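Local coordinates for tube-forming protein in Mycobacterial Envelpe, TiME (Mycolicibacterium smegmatis, PDB 7CU9) that probably forms a tube-like secretion channel across the mycobacterial outer envelope, through which proteins may be transported, at residues G68-T73 with T79-Q84; G16-S19 with P25-W28; A165-S170 with G174-V179. One frame throughout, in Å; residues are numbered along the deposited sequence.

Contact 1. Residues G68-T73 with T79-Q84; sequences GATAQT and THLVKQ
Ala69 and Ala71 pair with Gln84 and Val82 across two antiparallel strands, 68-72 and 81-84, whose axes approach to 4.7 Å at 173°. Ala69 with Gln84 and Ala71 with Val82 are hydrogen-bonded pairs, each closed by two backbone bonds; Thr70 with Lys83, between them, and Gln72 with Leu81, next toward the turn, are non-hydrogen-bonded pairs, where CA-H...O contacts help close the seam. Near the turn a side chain joins the ladder. With chi1 of -58°, Thr73 holds OG1 beside its own backbone N, and there OG1 accepts the N-H of His80 at 3.0 Å, nearly straight at 167°. Thr73 N returns a bond to His80 O, 3.1 Å long, lying in the carbonyl plane.

On the face with Thr70, the extended aliphatic chain of Lys83 passes over the threonine hydroxyl, its CG 3.7 Å from OG1. A water joins Thr70 OG1 to Lys83 NZ, and Asp51 forms a salt bridge with that ammonium. Leu81 sets CG 4.1 Å from Thr70 CG2 and runs beside the chain of Gln72 in the same direction. On the opposite face a second water accepts from Gln84 NE2 and lies within bonding reach of Val82 O, while Gln84 OE1 takes the N-H of Met13. The whole is a beta hairpin, strands 63-72 and 77-89, within the antiparallel sheet of this PknH-like extracellular domain.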
loop_
_atom_site.group_PDB
_atom_site.type_symbol
_atom_site.label_atom_id
_atom_site.label_comp_id
_atom_site.label_asym_id
_atom_site.label_seq_id
_atom_site.Cartn_x
_atom_site.Cartn_y
_atom_site.Cartn_z
ATOM N N GLY B 68 -9.127 16.705 13.031
ATOM C CA GLY B 68 -8.939 15.686 11.994
ATOM C C GLY B 68 -8.045 16.195 10.897
ATOM O O GLY B 68 -7.605 17.365 10.951
ATOM N N ALA B 69 -7.777 15.343 9.924
ATOM C CA ALA B 69 -7.054 15.741 8.704
ATOM C C ALA B 69 -7.441 14.800 7.574
ATOM O O ALA B 69 -7.815 13.641 7.837
ATOM C CB ALA B 69 -5.570 15.739 8.949
ATOM N N THR B 70 -7.368 15.319 6.354
ATOM C CA THR B 70 -7.383 14.520 5.110
ATOM C C THR B 70 -6.015 14.694 4.458
ATOM O O THR B 70 -5.531 15.837 4.418
ATOM C CB THR B 70 -8.513 14.955 4.177
ATOM O OG1 THR B 70 -9.724 15.073 4.924
ATOM C CG2 THR B 70 -8.692 13.988 3.027
ATOM N N ALA B 71 -5.397 13.604 4.010
ATOM C CA ALA B 71 -4.070 13.628 3.362
ATOM C C ALA B 71 -4.144 12.803 2.078
ATOM O O ALA B 71 -4.931 11.849 2.029
ATOM C CB ALA B 71 -3.014 13.135 4.317
ATOM N N GLN B 72 -3.381 13.203 1.060
ATOM C CA GLN B 72 -3.411 12.584 -0.288
ATOM C C GLN B 72 -1.992 12.529 -0.854
ATOM O O GLN B 72 -1.132 13.308 -0.408
ATOM C CB GLN B 72 -4.245 13.411 -1.265
ATOM C CG GLN B 72 -5.730 13.446 -0.966
ATOM C CD GLN B 72 -6.480 14.195 -2.038
ATOM O OE1 GLN B 72 -5.899 14.730 -2.989
ATOM N NE2 GLN B 72 -7.789 14.247 -1.891
ATOM N N THR B 73 -1.790 11.670 -1.850
ATOM C CA THR B 73 -0.563 11.610 -2.683
ATOM C C THR B 73 -0.096 13.039 -2.996
ATOM O O THR B 73 1.065 13.355 -2.695
ATOM C CB THR B 73 -0.835 10.793 -3.950
ATOM O OG1 THR B 73 -1.272 9.497 -3.537
ATOM C CG2 THR B 73 0.377 10.677 -4.847
ATOM N N THR B 79 -4.585 9.033 -5.239
ATOM C CA THR B 79 -4.177 7.615 -5.439
ATOM C C THR B 79 -4.161 6.919 -4.070
ATOM O O THR B 79 -4.755 5.823 -3.940
ATOM C CB THR B 79 -2.826 7.520 -6.156
ATOM O OG1 THR B 79 -2.978 8.047 -7.477
ATOM C CG2 THR B 79 -2.320 6.097 -6.234
ATOM N N HIS B 80 -3.491 7.531 -3.096
ATOM C CA HIS B 80 -3.657 7.236 -1.649
ATOM C C HIS B 80 -4.405 8.420 -1.039
ATOM O O HIS B 80 -3.991 9.571 -1.295
ATOM C CB HIS B 80 -2.306 6.953 -0.964
ATOM C CG HIS B 80 -1.647 5.685 -1.404
ATOM N ND1 HIS B 80 -1.826 4.492 -0.742
ATOM C CD2 HIS B 80 -0.792 5.424 -2.421
ATOM C CE1 HIS B 80 -1.117 3.548 -1.334
ATOM N NE2 HIS B 80 -0.473 4.101 -2.369
ATOM N N LEU B 81 -5.502 8.155 -0.324
ATOM C CA LEU B 81 -6.209 9.168 0.494
ATOM C C LEU B 81 -6.384 8.587 1.895
ATOM O O LEU B 81 -6.794 7.416 2.019
ATOM C CB LEU B 81 -7.555 9.555 -0.123
ATOM C CG LEU B 81 -8.329 10.626 0.649
ATOM C CD1 LEU B 81 -9.150 11.503 -0.281
ATOM C CD2 LEU B 81 -9.222 10.004 1.715
ATOM N N VAL B 82 -6.056 9.385 2.904
ATOM C CA VAL B 82 -6.096 8.964 4.327
ATOM C C VAL B 82 -6.823 10.052 5.110
ATOM O O VAL B 82 -6.467 11.232 4.977
ATOM C CB VAL B 82 -4.685 8.708 4.880
ATOM C CG1 VAL B 82 -4.716 8.351 6.357
ATOM C CG2 VAL B 82 -3.977 7.631 4.076
ATOM N N LYS B 83 -7.804 9.661 5.912
ATOM C CA LYS B 83 -8.560 10.622 6.738
ATOM C C LYS B 83 -8.526 10.145 8.189
ATOM O O LYS B 83 -8.520 8.929 8.442
ATOM C CB LYS B 83 -9.978 10.791 6.192
ATOM C CG LYS B 83 -10.754 11.971 6.756
ATOM C CD LYS B 83 -12.025 12.199 5.996
ATOM C CE LYS B 83 -12.852 13.346 6.519
ATOM N NZ LYS B 83 -13.976 13.651 5.604
ATOM N N GLN B 84 -8.489 11.105 9.102
ATOM C CA GLN B 84 -8.485 10.870 10.562
ATOM C C GLN B 84 -9.478 11.825 11.219
ATOM O O GLN B 84 -9.582 12.980 10.766
ATOM C CB GLN B 84 -7.102 11.150 11.132
ATOM C CG GLN B 84 -6.023 10.229 10.606
ATOM C CD GLN B 84 -4.680 10.753 11.035
ATOM O OE1 GLN B 84 -4.292 10.648 12.197
ATOM N NE2 GLN B 84 -3.978 11.376 10.102
HETATM O O HOH W 1 -4.817 12.131 7.368
HETATM O O HOH W 2 -12.228 14.814 3.579
#

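Contact 2. Residues G16-S19 with P25-W28; sequences GSVS and PIRW
Ser19 and Ile26 bring a turn of helix 15-22 against the irregular chain leading into strand 28-32, their CA atoms 5.1 Å apart. This is a helix-to-strand connection of the PknH-like domain: the chain leaves the helix, doubles back past it and joins the sheet as one of its two edge strands within this chain. The entry into the sheet is marked by a classic beta bulge, in which Arg27 and Trp28 both face Gln72 of the neighbouring strand.

Ile26 gives the largest share of the contact. Its CB and CG1 lie against the helix backbone itself, with CG1 3.6 Å from Ser19 CA and 3.8 Å from Ser19 N. Chi1 of -55° swings CG1 back beside the isoleucine's own N, which is the side where the helix runs. The same CG1 reaches Val18, whose CG1 meets it at 4.1 Å with the two side chains crossing at about a right angle. Val18 and Ile26 are both buried, and both go on to the sheet: Val18 touches Val82 and Gln84, while Ile26 touches Ala71 and His80, filling the layer between helix and strands.

Ser19 offers both an apolar and a polar end to this passage. Its CB packs on Ile26 CG1 at 3.9 Å, and its hydroxyl, turned anti to the backbone N (chi1 173°), bonds to the carbonyl oxygen of Ala24, so that the returning loop is tied to the helix just before Pro25. The proline in turn packs on Thr33 of the second subunit. Pro25 CB also lies 3.5 Å above one face of the Arg27 guanidinium plane, nearer its edge than its middle. Back at the helix, Ser19 OG stands 3.9 Å from Pro25 CA.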
loop_
_atom_site.group_PDB
_atom_site.type_symbol
_atom_site.label_atom_id
_atom_site.label_comp_id
_atom_site.label_asym_id
_atom_site.label_seq_id
_atom_site.Cartn_x
_atom_site.Cartn_y
_atom_site.Cartn_z
ATOM N N GLY B 16 3.662 13.363 6.850
ATOM C CA GLY B 16 4.938 12.622 6.940
ATOM C C GLY B 16 4.759 11.268 7.609
ATOM O O GLY B 16 5.272 10.263 7.092
ATOM N N SER B 17 4.043 11.234 8.731
ATOM C CA SER B 17 3.740 10.003 9.497
ATOM C C SER B 17 2.798 9.113 8.682
ATOM O O SER B 17 3.018 7.901 8.651
ATOM C CB SER B 17 3.168 10.340 10.842
ATOM O OG SER B 17 4.140 11.015 11.629
ATOM N N VAL B 18 1.789 9.701 8.041
ATOM C CA VAL B 18 0.827 8.942 7.188
ATOM C C VAL B 18 1.613 8.263 6.058
ATOM O O VAL B 18 1.380 7.070 5.813
ATOM C CB VAL B 18 -0.304 9.835 6.651
ATOM C CG1 VAL B 18 -1.158 9.097 5.633
ATOM C CG2 VAL B 18 -1.171 10.370 7.783
ATOM N N SER B 19 2.533 8.985 5.419
ATOM C CA SER B 19 3.396 8.440 4.338
ATOM C C SER B 19 4.178 7.224 4.854
ATOM O O SER B 19 4.230 6.204 4.142
ATOM C CB SER B 19 4.316 9.495 3.778
ATOM O OG SER B 19 5.237 8.913 2.863
ATOM N N PRO B 25 4.255 8.070 -1.062
ATOM C CA PRO B 25 4.315 9.520 -0.893
ATOM C C PRO B 25 2.939 10.097 -0.528
ATOM O O PRO B 25 1.947 9.708 -1.117
ATOM C CB PRO B 25 4.796 10.028 -2.262
ATOM C CG PRO B 25 5.492 8.830 -2.866
ATOM C CD PRO B 25 4.675 7.644 -2.407
ATOM N N ILE B 26 2.916 10.979 0.469
ATOM C CA ILE B 26 1.712 11.747 0.893
ATOM C C ILE B 26 2.156 13.203 1.041
ATOM O O ILE B 26 2.703 13.540 2.105
ATOM C CB ILE B 26 1.126 11.180 2.205
ATOM C CG1 ILE B 26 0.812 9.684 2.116
ATOM C CG2 ILE B 26 -0.090 11.980 2.641
ATOM C CD1 ILE B 26 -0.380 9.338 1.250
ATOM N N ARG B 27 1.984 14.008 -0.008
ATOM C CA ARG B 27 2.591 15.361 -0.100
ATOM C C ARG B 27 1.555 16.443 0.212
ATOM O O ARG B 27 1.968 17.606 0.356
ATOM C CB ARG B 27 3.211 15.565 -1.485
ATOM C CG ARG B 27 4.357 14.610 -1.782
ATOM C CD ARG B 27 5.105 14.978 -3.052
ATOM N NE ARG B 27 5.612 13.788 -3.725
ATOM C CZ ARG B 27 6.757 13.170 -3.442
ATOM N NH1 ARG B 27 7.555 13.625 -2.488
ATOM N NH2 ARG B 27 7.105 12.090 -4.124
ATOM N N TRP B 28 0.271 16.088 0.327
ATOM C CA TRP B 28 -0.834 17.059 0.532
ATOM C C TRP B 28 -1.620 16.697 1.790
ATOM O O TRP B 28 -1.897 15.501 1.994
ATOM C CB TRP B 28 -1.754 17.117 -0.691
ATOM C CG TRP B 28 -2.827 18.156 -0.578
ATOM C CD1 TRP B 28 -2.753 19.461 -0.972
ATOM C CD2 TRP B 28 -4.139 17.986 -0.012
ATOM N NE1 TRP B 28 -3.927 20.109 -0.705
ATOM C CE2 TRP B 28 -4.799 19.230 -0.117
ATOM C CE3 TRP B 28 -4.823 16.905 0.558
ATOM C CZ2 TRP B 28 -6.104 19.419 0.336
ATOM C CZ3 TRP B 28 -6.114 17.094 1.001
ATOM C CH2 TRP B 28 -6.743 18.335 0.893
#

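Contact 3. Residues A165-S170 with G174-V179; sequences AKVCQS and GPAVNV
Val167 and Val177 pass alongside each other, running opposite ways, at the centre of a strand-turn-helix unit, in which strand 165-169 leads through a short turn into helix 174-179. The helix runs back over the strand, nearly antiparallel to it, its axis 7.6 Å from that of the strand at 153°.

Val167 turns its CG2 onto the stem of Val177, 3.7 Å from CB, and so packs against the root of the side chain rather than its ends. Its other methyl, CG1, lies 4.2 Å from Ala176 CB, so the two branches of one valine span two successive helix residues. Val177 has chi1 of 80°, which places CG1 in the crowded position between N and the carbonyl carbon; CG2, anti to N, is the branch directed at the strand. Val177 CG2 reaches Ala165 CB at 3.7 Å. All five touching residues are buried, and the surfaces that meet are chiefly apolar.

The other side of the strand is polar and covalent: Lys166 leaves the strand on the face turned from the helix, and its NZ forms a salt bridge with Asp51, and Cys168 is joined by a disulfide to Cys151 of strand 150-158. At the turn, Gln169 NE2 donates to Ser170 O at 3.0 Å and also to Ala64 O of the second subunit. Where helix and strand come nearest, the methyl CG2 of Val177 rests 3.4 Å from the backbone oxygen of Ala165.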
loop_
_atom_site.group_PDB
_atom_site.type_symbol
_atom_site.label_atom_id
_atom_site.label_comp_id
_atom_site.label_asym_id
_atom_site.label_seq_id
_atom_site.Cartn_x
_atom_site.Cartn_y
_atom_site.Cartn_z
ATOM N N ALA B 165 -10.441 6.346 11.480
ATOM C CA ALA B 165 -9.422 6.449 10.421
ATOM C C ALA B 165 -9.934 5.723 9.186
ATOM O O ALA B 165 -10.702 4.757 9.314
ATOM C CB ALA B 165 -8.109 5.899 10.898
ATOM N N LYS B 166 -9.515 6.216 8.028
ATOM C CA LYS B 166 -9.932 5.708 6.707
ATOM C C LYS B 166 -8.698 5.733 5.811
ATOM O O LYS B 166 -8.045 6.785 5.743
ATOM C CB LYS B 166 -11.065 6.581 6.168
ATOM C CG LYS B 166 -11.529 6.279 4.753
ATOM C CD LYS B 166 -12.559 7.267 4.262
ATOM C CE LYS B 166 -11.945 8.567 3.788
ATOM N NZ LYS B 166 -12.965 9.509 3.275
ATOM N N VAL B 167 -8.384 4.604 5.183
ATOM C CA VAL B 167 -7.294 4.506 4.174
ATOM C C VAL B 167 -7.921 4.028 2.868
ATOM O O VAL B 167 -8.498 2.929 2.863
ATOM C CB VAL B 167 -6.155 3.588 4.643
ATOM C CG1 VAL B 167 -5.143 3.366 3.530
ATOM C CG2 VAL B 167 -5.473 4.142 5.888
ATOM N N CYS B 168 -7.825 4.860 1.828
ATOM C CA CYS B 168 -8.401 4.618 0.485
ATOM C C CYS B 168 -7.254 4.373 -0.494
ATOM O O CYS B 168 -6.277 5.141 -0.483
ATOM C CB CYS B 168 -9.222 5.803 0.003
ATOM S SG CYS B 168 -10.654 6.194 1.045
ATOM N N GLN B 169 -7.374 3.327 -1.303
ATOM C CA GLN B 169 -6.325 2.907 -2.256
ATOM C C GLN B 169 -6.834 1.699 -3.032
ATOM O O GLN B 169 -7.821 1.081 -2.616
ATOM C CB GLN B 169 -5.028 2.539 -1.532
ATOM C CG GLN B 169 -5.223 1.596 -0.350
ATOM C CD GLN B 169 -3.911 1.094 0.202
ATOM O OE1 GLN B 169 -3.252 1.760 0.994
ATOM N NE2 GLN B 169 -3.520 -0.098 -0.216
ATOM N N SER B 170 -6.152 1.352 -4.119
ATOM C CA SER B 170 -6.278 0.002 -4.701
ATOM C C SER B 170 -5.701 -1.010 -3.700
ATOM O O SER B 170 -5.178 -0.593 -2.636
ATOM C CB SER B 170 -5.619 -0.060 -6.049
ATOM O OG SER B 170 -4.244 0.252 -5.949
ATOM N N GLY B 174 -6.365 -2.008 4.668
ATOM C CA GLY B 174 -6.707 -2.511 6.013
ATOM C C GLY B 174 -5.500 -2.517 6.947
ATOM O O GLY B 174 -5.554 -1.980 8.055
ATOM N N PRO B 175 -4.365 -3.148 6.572
ATOM C CA PRO B 175 -3.191 -3.137 7.442
ATOM C C PRO B 175 -2.770 -1.713 7.837
ATOM O O PRO B 175 -2.491 -1.471 9.002
ATOM C CB PRO B 175 -2.140 -3.851 6.584
ATOM C CG PRO B 175 -2.958 -4.808 5.758
ATOM C CD PRO B 175 -4.188 -4.003 5.386
ATOM N N ALA B 176 -2.752 -0.780 6.885
ATOM C CA ALA B 176 -2.342 0.622 7.135
ATOM C C ALA B 176 -3.338 1.304 8.079
ATOM O O ALA B 176 -2.893 2.017 8.992
ATOM C CB ALA B 176 -2.210 1.386 5.844
ATOM N N VAL B 177 -4.639 1.093 7.902
ATOM C CA VAL B 177 -5.624 1.820 8.755
ATOM C C VAL B 177 -5.488 1.310 10.196
ATOM O O VAL B 177 -5.668 2.113 11.141
ATOM C CB VAL B 177 -7.060 1.753 8.201
ATOM C CG1 VAL B 177 -7.768 0.443 8.505
ATOM C CG2 VAL B 177 -7.880 2.933 8.706
ATOM N N ASN B 178 -5.118 0.043 10.382
ATOM C CA ASN B 178 -4.907 -0.535 11.737
ATOM C C ASN B 178 -3.636 0.058 12.353
ATOM O O ASN B 178 -3.671 0.416 13.543
ATOM C CB ASN B 178 -4.874 -2.062 11.701
ATOM C CG ASN B 178 -6.240 -2.648 11.427
ATOM O OD1 ASN B 178 -7.251 -1.958 11.553
ATOM N ND2 ASN B 178 -6.277 -3.908 11.029
ATOM N N VAL B 179 -2.553 0.178 11.582
ATOM C CA VAL B 179 -1.303 0.810 12.097
ATOM C C VAL B 179 -1.624 2.261 12.480
ATOM O O VAL B 179 -1.214 2.702 13.567
ATOM C CB VAL B 179 -0.151 0.740 11.077
ATOM C CG1 VAL B 179 1.021 1.601 11.510
ATOM C CG2 VAL B 179 0.303 -0.692 10.840
#

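Contacts 1 and 3 meet in the same sheet, where strands 77-89 and 161-169 are neighbours: Leu81 O takes the N-H of Cys168, and Lys83 N bonds to Lys166 O. Their centres both lie about 10 Å from the centre of the chain, but contact 3 is wholly buried and held by apolar side chains, contact 1 only partly buried and held by backbone bonds. Contact 2 lies farther out, about 17 Å from that centre, and is a smaller apolar touch. It borders contact 1 where the chain enters strand 28-32, with Gln72 N bonded to Trp28 O and Arg27 N to Thr73 O. Contacts 2 and 3 both reach the second subunit, whereas contact 1 does not.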